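Aspartate aminotransferase (Leishmania major, PDB 4H51) probably catalyses the pyridoxal-phosphate-dependent transfer of an amino group from aspartate to 2-oxoglutarate, working as a homodimer. Local coordinates at residues I194-Q197 / C198-P202; L297-E300 / E301-P305; I361-G365 / M366-L370. All blocks are in the same frame, centred on the assembly; numbering follows the deposited sequence. Where two conformers were deposited one is given.

In the fold
The three contacts illustrate how short-range interactions shape the chain where a helix or strand gives way. The centre of contact 1 is nearest the chain centre, about 6 Å away, where strand 192-196 runs into the loop whose Asn201 bonds to the cofactor; paired imidazoles and a water shape it. Contact 3, centred about 14 Å from the chain centre, joins helix 359-362 to strand 367-369 through a side-chain amide bonded to main chain. These two touch, Asn201 and Pro202 packing on Phe367 and Phe369. Contact 2 is centred about 22 Å from the chain centre and leaves helix 287-299 against the second subunit, combining a shared carbonyl, an arginine and an aliphatic-aromatic contact. All are largely buried.

Contact 1: I194-Q197 / C198-P202; sequences ILHQ and CAHNP
His200 folds back over the ring of His196, the last residue of strand 192-196, and sets its CD2 above the middle of one face, 3.3 Å from the His196 ring plane. The two imidazoles are inclined by 47°, so the pair is neither a parallel stack nor an edge-to-face one. His200 reaches back because its CG lies opposite its own backbone N (chi1 -168°). This is the compact part of the contact, and Asn201 O adds to it by coming within 3.1 Å of His196 CE1. On the looser side a water bridges the turn, lying in the plane of the His196 ring, 2.9 Å from His196 ND1, and donating to Ala199 O at 2.8 Å. Near the bend, Cys198 SG and Gln197 NE2 are no nearer than 3.9 Å, and the Gln197 amide is bonded instead to Asp243 O and Ala247 N. Beyond the turn, His196 NE2 bonds to Thr146, while His200 is bonded to Ser143 and Thr203 and stacks on Tyr167. Asn201 donates through ND2 to O3 of the cofactor-bearing lysine, the modified residue 265, and its OD1 meets Arg392, just before the cis peptide bond of Pro202. With each ring held at both nitrogens, the histidines probably fix the loop that presents Asn201, whose donated hydrogen bond is consistent with negative charge on the cofactor oxygen.

Contact 2: L297-E300 / E301-P305; sequences LIRE and EYTCP
The Tyr302 ring receives Ile298 CG2 over one face, a CH-pi contact 3.9 Å from the ring centroid, and Ile298 O lies off-centre above that same face; Cys304 C and Pro305 N come at its edge. The other flat group, the Arg299 guanidinium, has Thr303 OG1 at its edge and in its plane, bonded to NH1 at 2.9 Å. Both lie where the chain leaves helix 287-299, unwinds and then reverses in a classic gamma turn centred on Thr303, closed by Cys304 N to Tyr302 O at 2.7 Å. Ile298 O gathers three N-H donors: Tyr302 N arrives almost straight on at 2.9 Å, Glu301 N from above the carbonyl plane, and Thr303 N adds a weak bond. This exit borders the second subunit, whose Asp30 forms a salt bridge with Arg299, whose Thr119 bonds to Thr303 OG1 and whose Arg273 bonds to Tyr302 O. On the partly exposed flank, Glu301 makes a salt bridge with Lys127. There one water donates to both carboxylates, to Glu301 OE2 at 2.7 Å and to Glu300 OE1 at 3.1 Å.

Contact 3: I361-G365 / M366-L370; sequences INQIG and MFSFL
Gln363 sends its amide across the bend to the main chain of Phe369 and bonds both its N-H and its C=O, while Ser368 and Leu370 pair with the segment around strand 392-394. Its OE1 accepts from Phe369 N at 3.0 Å, the donor standing above the carbonyl plane, and its NE2 donates to Phe369 O at 3.3 Å, the nearly straight bond (162°) lying in the amide plane. Ser368 OG gives OE1 a further, weak bond. Bonds at both ends of the amide hold its rotation and fix which end is oxygen. The side chain gets there as an extended arm, with CG opposite the carbonyl carbon (chi1 -76°), just where the chain leaves helix 359-362.

Nearer the tip of the bend, a water links the two sides, donating to Ile364 O at 3.0 Å and weakly accepting from Phe367 N. Gly365 has a positive phi (91°), and the chain turns there into strand 367-369. The carbonyl oxygens of Gly365 and Phe367 both accept from Arg341 NH2. Ile364 is tied by a backbone bond to Gly204. Strand 367-369 pairs antiparallel with strand 392-394, Ser368 bonding to Ala393, so the bend lies between that two-stranded sheet and helix 320-350, whose Arg341 also packs against Gln363 and Ser368.

Contact 1: I194-Q197 / C198-P202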
# COMPACT_ATOMS: atom_id res chain seq x y z
N ILE B 194 2.30 -17.23 -14.00
CA ILE B 194 2.18 -15.77 -14.18
C ILE B 194 2.47 -15.44 -15.64
O ILE B 194 3.58 -15.61 -16.11
CB ILE B 194 3.07 -15.02 -13.21
CG1 ILE B 194 2.66 -15.35 -11.77
CG2 ILE B 194 3.03 -13.51 -13.48
CD1 ILE B 194 3.43 -14.58 -10.71
N LEU B 195 1.42 -14.96 -16.32
CA LEU B 195 1.43 -14.54 -17.72
C LEU B 195 1.26 -13.04 -17.89
O LEU B 195 0.42 -12.44 -17.27
CB LEU B 195 0.32 -15.24 -18.44
CG LEU B 195 0.31 -16.79 -18.31
CD1 LEU B 195 -0.92 -17.28 -19.04
CD2 LEU B 195 1.62 -17.41 -18.90
N HIS B 196 2.06 -12.42 -18.77
CA HIS B 196 1.88 -11.03 -19.10
C HIS B 196 0.76 -10.94 -20.09
O HIS B 196 0.86 -11.53 -21.19
CB HIS B 196 3.14 -10.45 -19.74
CG HIS B 196 4.37 -10.50 -18.85
ND1 HIS B 196 5.06 -9.39 -18.49
CD2 HIS B 196 5.02 -11.56 -18.25
CE1 HIS B 196 6.12 -9.76 -17.73
NE2 HIS B 196 6.09 -11.07 -17.57
N GLN B 197 -0.27 -10.17 -19.71
CA GLN B 197 -1.50 -10.07 -20.47
C GLN B 197 -1.28 -9.46 -21.86
O GLN B 197 -1.84 -9.94 -22.85
CB GLN B 197 -2.55 -9.30 -19.65
CG GLN B 197 -3.98 -9.65 -19.97
CD GLN B 197 -4.51 -9.01 -21.25
OE1 GLN B 197 -5.32 -9.60 -21.96
NE2 GLN B 197 -4.12 -7.80 -21.50
N CYS B 198 -0.42 -8.44 -21.93
CA CYS B 198 0.06 -7.88 -23.19
C CYS B 198 1.30 -7.05 -22.86
O CYS B 198 1.58 -6.77 -21.69
CB CYS B 198 -1.04 -7.05 -23.88
SG CYS B 198 -1.38 -5.48 -23.08
N ALA B 199 2.03 -6.60 -23.87
CA ALA B 199 3.19 -5.71 -23.68
C ALA B 199 4.19 -6.32 -22.70
O ALA B 199 4.49 -5.79 -21.65
CB ALA B 199 2.78 -4.30 -23.26
N HIS B 200 4.67 -7.50 -23.05
CA HIS B 200 5.64 -8.20 -22.24
C HIS B 200 6.76 -7.32 -21.79
O HIS B 200 7.35 -6.57 -22.60
CB HIS B 200 6.20 -9.40 -23.02
CG HIS B 200 7.00 -10.33 -22.15
ND1 HIS B 200 8.33 -10.30 -22.08
CD2 HIS B 200 6.58 -11.29 -21.24
CE1 HIS B 200 8.76 -11.20 -21.17
NE2 HIS B 200 7.68 -11.82 -20.66
N ASN B 201 7.06 -7.42 -20.49
CA ASN B 201 8.17 -6.73 -19.85
C ASN B 201 9.17 -7.80 -19.43
O ASN B 201 8.86 -8.61 -18.55
CB ASN B 201 7.67 -5.91 -18.67
CG ASN B 201 8.79 -5.24 -17.89
OD1 ASN B 201 9.96 -5.38 -18.22
ND2 ASN B 201 8.44 -4.56 -16.82
N PRO B 202 10.39 -7.79 -20.00
CA PRO B 202 11.10 -6.73 -20.73
C PRO B 202 11.25 -6.81 -22.25
O PRO B 202 11.88 -5.91 -22.85
CB PRO B 202 12.48 -6.82 -20.09
CG PRO B 202 12.70 -8.33 -20.06
CD PRO B 202 11.36 -8.84 -19.57
O HOH W 1 4.05 -6.68 -19.01

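Contact 2: L297-E300 / E301-P305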
# COMPACT_ATOMS: atom_id res chain seq x y z
N LEU B 297 -6.18 -10.23 4.18
CA LEU B 297 -4.77 -10.02 3.81
C LEU B 297 -4.48 -8.53 3.76
O LEU B 297 -3.42 -8.05 4.24
CB LEU B 297 -4.42 -10.71 2.48
CG LEU B 297 -4.41 -12.27 2.50
CD1 LEU B 297 -4.48 -12.83 1.11
CD2 LEU B 297 -3.22 -12.83 3.27
N ILE B 298 -5.43 -7.79 3.21
CA ILE B 298 -5.29 -6.33 3.13
C ILE B 298 -5.23 -5.71 4.53
O ILE B 298 -4.33 -4.92 4.86
CB ILE B 298 -6.48 -5.72 2.36
CG1 ILE B 298 -6.44 -6.15 0.88
CG2 ILE B 298 -6.49 -4.19 2.52
CD1 ILE B 298 -7.76 -5.92 0.16
N ARG B 299 -6.21 -6.05 5.36
CA ARG B 299 -6.32 -5.46 6.70
C ARG B 299 -5.06 -5.67 7.54
O ARG B 299 -4.65 -4.79 8.31
CB ARG B 299 -7.49 -6.09 7.44
CG ARG B 299 -7.76 -5.61 8.85
CD ARG B 299 -7.88 -4.10 9.02
NE ARG B 299 -8.67 -3.78 10.19
CZ ARG B 299 -8.62 -2.64 10.90
NH1 ARG B 299 -7.77 -1.67 10.61
NH2 ARG B 299 -9.44 -2.47 11.92
N GLU B 300 -4.42 -6.82 7.37
CA GLU B 300 -3.26 -7.13 8.20
C GLU B 300 -1.97 -6.47 7.68
O GLU B 300 -0.90 -6.55 8.32
CB GLU B 300 -3.16 -8.63 8.45
CG GLU B 300 -2.60 -9.43 7.34
CD GLU B 300 -2.95 -10.93 7.36
OE1 GLU B 300 -2.47 -11.57 6.46
OE2 GLU B 300 -3.68 -11.44 8.24
N GLU B 301 -2.08 -5.83 6.51
CA GLU B 301 -0.95 -5.16 5.86
C GLU B 301 -1.06 -3.63 5.92
O GLU B 301 -0.15 -2.98 6.32
CB GLU B 301 -0.84 -5.59 4.42
CG GLU B 301 -0.33 -7.03 4.24
CD GLU B 301 -0.44 -7.57 2.80
OE1 GLU B 301 -1.01 -6.89 1.90
OE2 GLU B 301 0.01 -8.74 2.54
N TYR B 302 -2.16 -3.07 5.46
CA TYR B 302 -2.28 -1.63 5.35
C TYR B 302 -3.70 -1.14 5.61
O TYR B 302 -3.96 0.01 5.41
CB TYR B 302 -1.76 -1.14 4.00
CG TYR B 302 -2.47 -1.69 2.80
CD1 TYR B 302 -3.61 -1.09 2.30
CD2 TYR B 302 -2.04 -2.87 2.19
CE1 TYR B 302 -4.28 -1.61 1.21
CE2 TYR B 302 -2.70 -3.41 1.08
CZ TYR B 302 -3.84 -2.80 0.62
OH TYR B 302 -4.52 -3.32 -0.48
N THR B 303 -4.58 -2.01 6.10
CA THR B 303 -5.95 -1.67 6.45
C THR B 303 -6.85 -1.37 5.24
O THR B 303 -7.88 -2.04 5.03
CB THR B 303 -6.02 -0.53 7.51
OG1 THR B 303 -5.59 -1.02 8.77
CG2 THR B 303 -7.45 -0.04 7.67
N CYS B 304 -6.51 -0.34 4.46
CA CYS B 304 -7.33 0.04 3.31
C CYS B 304 -6.53 0.91 2.35
O CYS B 304 -5.51 1.53 2.77
CB CYS B 304 -8.64 0.70 3.75
SG CYS B 304 -8.48 2.25 4.66
N PRO B 305 -6.95 0.94 1.08
CA PRO B 305 -6.08 1.54 0.07
C PRO B 305 -6.24 3.06 -0.07
O PRO B 305 -7.27 3.62 0.35
CB PRO B 305 -6.52 0.85 -1.22
CG PRO B 305 -7.99 0.66 -1.01
CD PRO B 305 -8.18 0.37 0.46
O HOH W 2 -0.18 -10.51 4.60

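Contact 3: I361-G365 / M366-L370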
# COMPACT_ATOMS: atom_id res chain seq x y z
N ILE B 361 10.89 -2.55 -34.42
CA ILE B 361 9.54 -2.14 -34.83
C ILE B 361 8.48 -3.21 -34.54
O ILE B 361 7.30 -2.89 -34.41
CB ILE B 361 9.48 -1.67 -36.31
CG1 ILE B 361 10.19 -2.64 -37.26
CG2 ILE B 361 10.11 -0.30 -36.48
CD1 ILE B 361 9.96 -2.31 -38.73
N ASN B 362 8.86 -4.48 -34.46
CA ASN B 362 7.88 -5.53 -34.19
C ASN B 362 7.55 -5.71 -32.71
O ASN B 362 6.48 -6.19 -32.36
CB ASN B 362 8.31 -6.88 -34.79
CG ASN B 362 8.46 -6.85 -36.30
OD1 ASN B 362 7.80 -6.08 -37.00
ND2 ASN B 362 9.39 -7.64 -36.83
N GLN B 363 8.48 -5.37 -31.81
CA GLN B 363 8.20 -5.44 -30.41
C GLN B 363 7.18 -4.33 -30.09
O GLN B 363 7.12 -3.31 -30.78
CB GLN B 363 9.49 -5.32 -29.57
CG GLN B 363 10.30 -6.61 -29.57
CD GLN B 363 11.71 -6.44 -29.06
OE1 GLN B 363 12.07 -5.36 -28.68
NE2 GLN B 363 12.50 -7.52 -29.01
N ILE B 364 6.37 -4.55 -29.08
CA ILE B 364 5.29 -3.65 -28.73
C ILE B 364 5.35 -3.26 -27.25
O ILE B 364 6.05 -3.92 -26.43
CB ILE B 364 3.90 -4.23 -29.13
CG1 ILE B 364 3.59 -5.58 -28.48
CG2 ILE B 364 3.79 -4.44 -30.64
CD1 ILE B 364 2.46 -6.29 -29.22
N GLY B 365 4.64 -2.19 -26.91
CA GLY B 365 4.56 -1.69 -25.56
C GLY B 365 5.66 -0.68 -25.32
O GLY B 365 6.11 -0.04 -26.26
N MET B 366 6.07 -0.51 -24.09
CA MET B 366 7.05 0.52 -23.78
C MET B 366 8.48 0.14 -24.15
O MET B 366 9.27 1.01 -24.54
CB MET B 366 7.03 0.82 -22.31
CG MET B 366 5.97 1.87 -22.01
SD MET B 366 6.48 2.85 -20.61
CE MET B 366 5.00 3.88 -20.77
N PHE B 367 8.79 -1.14 -24.07
CA PHE B 367 10.18 -1.58 -24.20
C PHE B 367 10.60 -2.17 -25.57
O PHE B 367 9.75 -2.61 -26.40
CB PHE B 367 10.47 -2.58 -23.11
CG PHE B 367 10.22 -2.06 -21.72
CD1 PHE B 367 11.05 -1.10 -21.15
CD2 PHE B 367 9.19 -2.58 -20.95
CE1 PHE B 367 10.84 -0.65 -19.85
CE2 PHE B 367 8.98 -2.13 -19.65
CZ PHE B 367 9.79 -1.18 -19.08
N SER B 368 11.92 -2.13 -25.79
CA SER B 368 12.62 -2.94 -26.78
C SER B 368 13.65 -3.77 -25.96
O SER B 368 14.31 -3.23 -25.07
CB SER B 368 13.27 -2.00 -27.77
OG SER B 368 13.87 -2.58 -28.93
N PHE B 369 13.72 -5.08 -26.20
CA PHE B 369 14.84 -5.89 -25.79
C PHE B 369 15.77 -5.93 -27.01
O PHE B 369 15.46 -6.59 -28.00
CB PHE B 369 14.31 -7.29 -25.43
CG PHE B 369 14.94 -7.91 -24.23
CD1 PHE B 369 15.11 -7.17 -23.08
CD2 PHE B 369 15.27 -9.25 -24.21
CE1 PHE B 369 15.67 -7.73 -21.95
CE2 PHE B 369 15.84 -9.80 -23.09
CZ PHE B 369 16.03 -9.06 -21.96
N LEU B 370 16.88 -5.18 -26.98
CA LEU B 370 17.61 -4.86 -28.20
C LEU B 370 18.51 -6.00 -28.67
O LEU B 370 18.86 -6.03 -29.82
CB LEU B 370 18.46 -3.59 -28.02
CG LEU B 370 17.65 -2.33 -27.74
CD1 LEU B 370 18.53 -1.17 -27.28
CD2 LEU B 370 16.88 -1.96 -29.01
O HOH W 3 6.89 -3.92 -23.51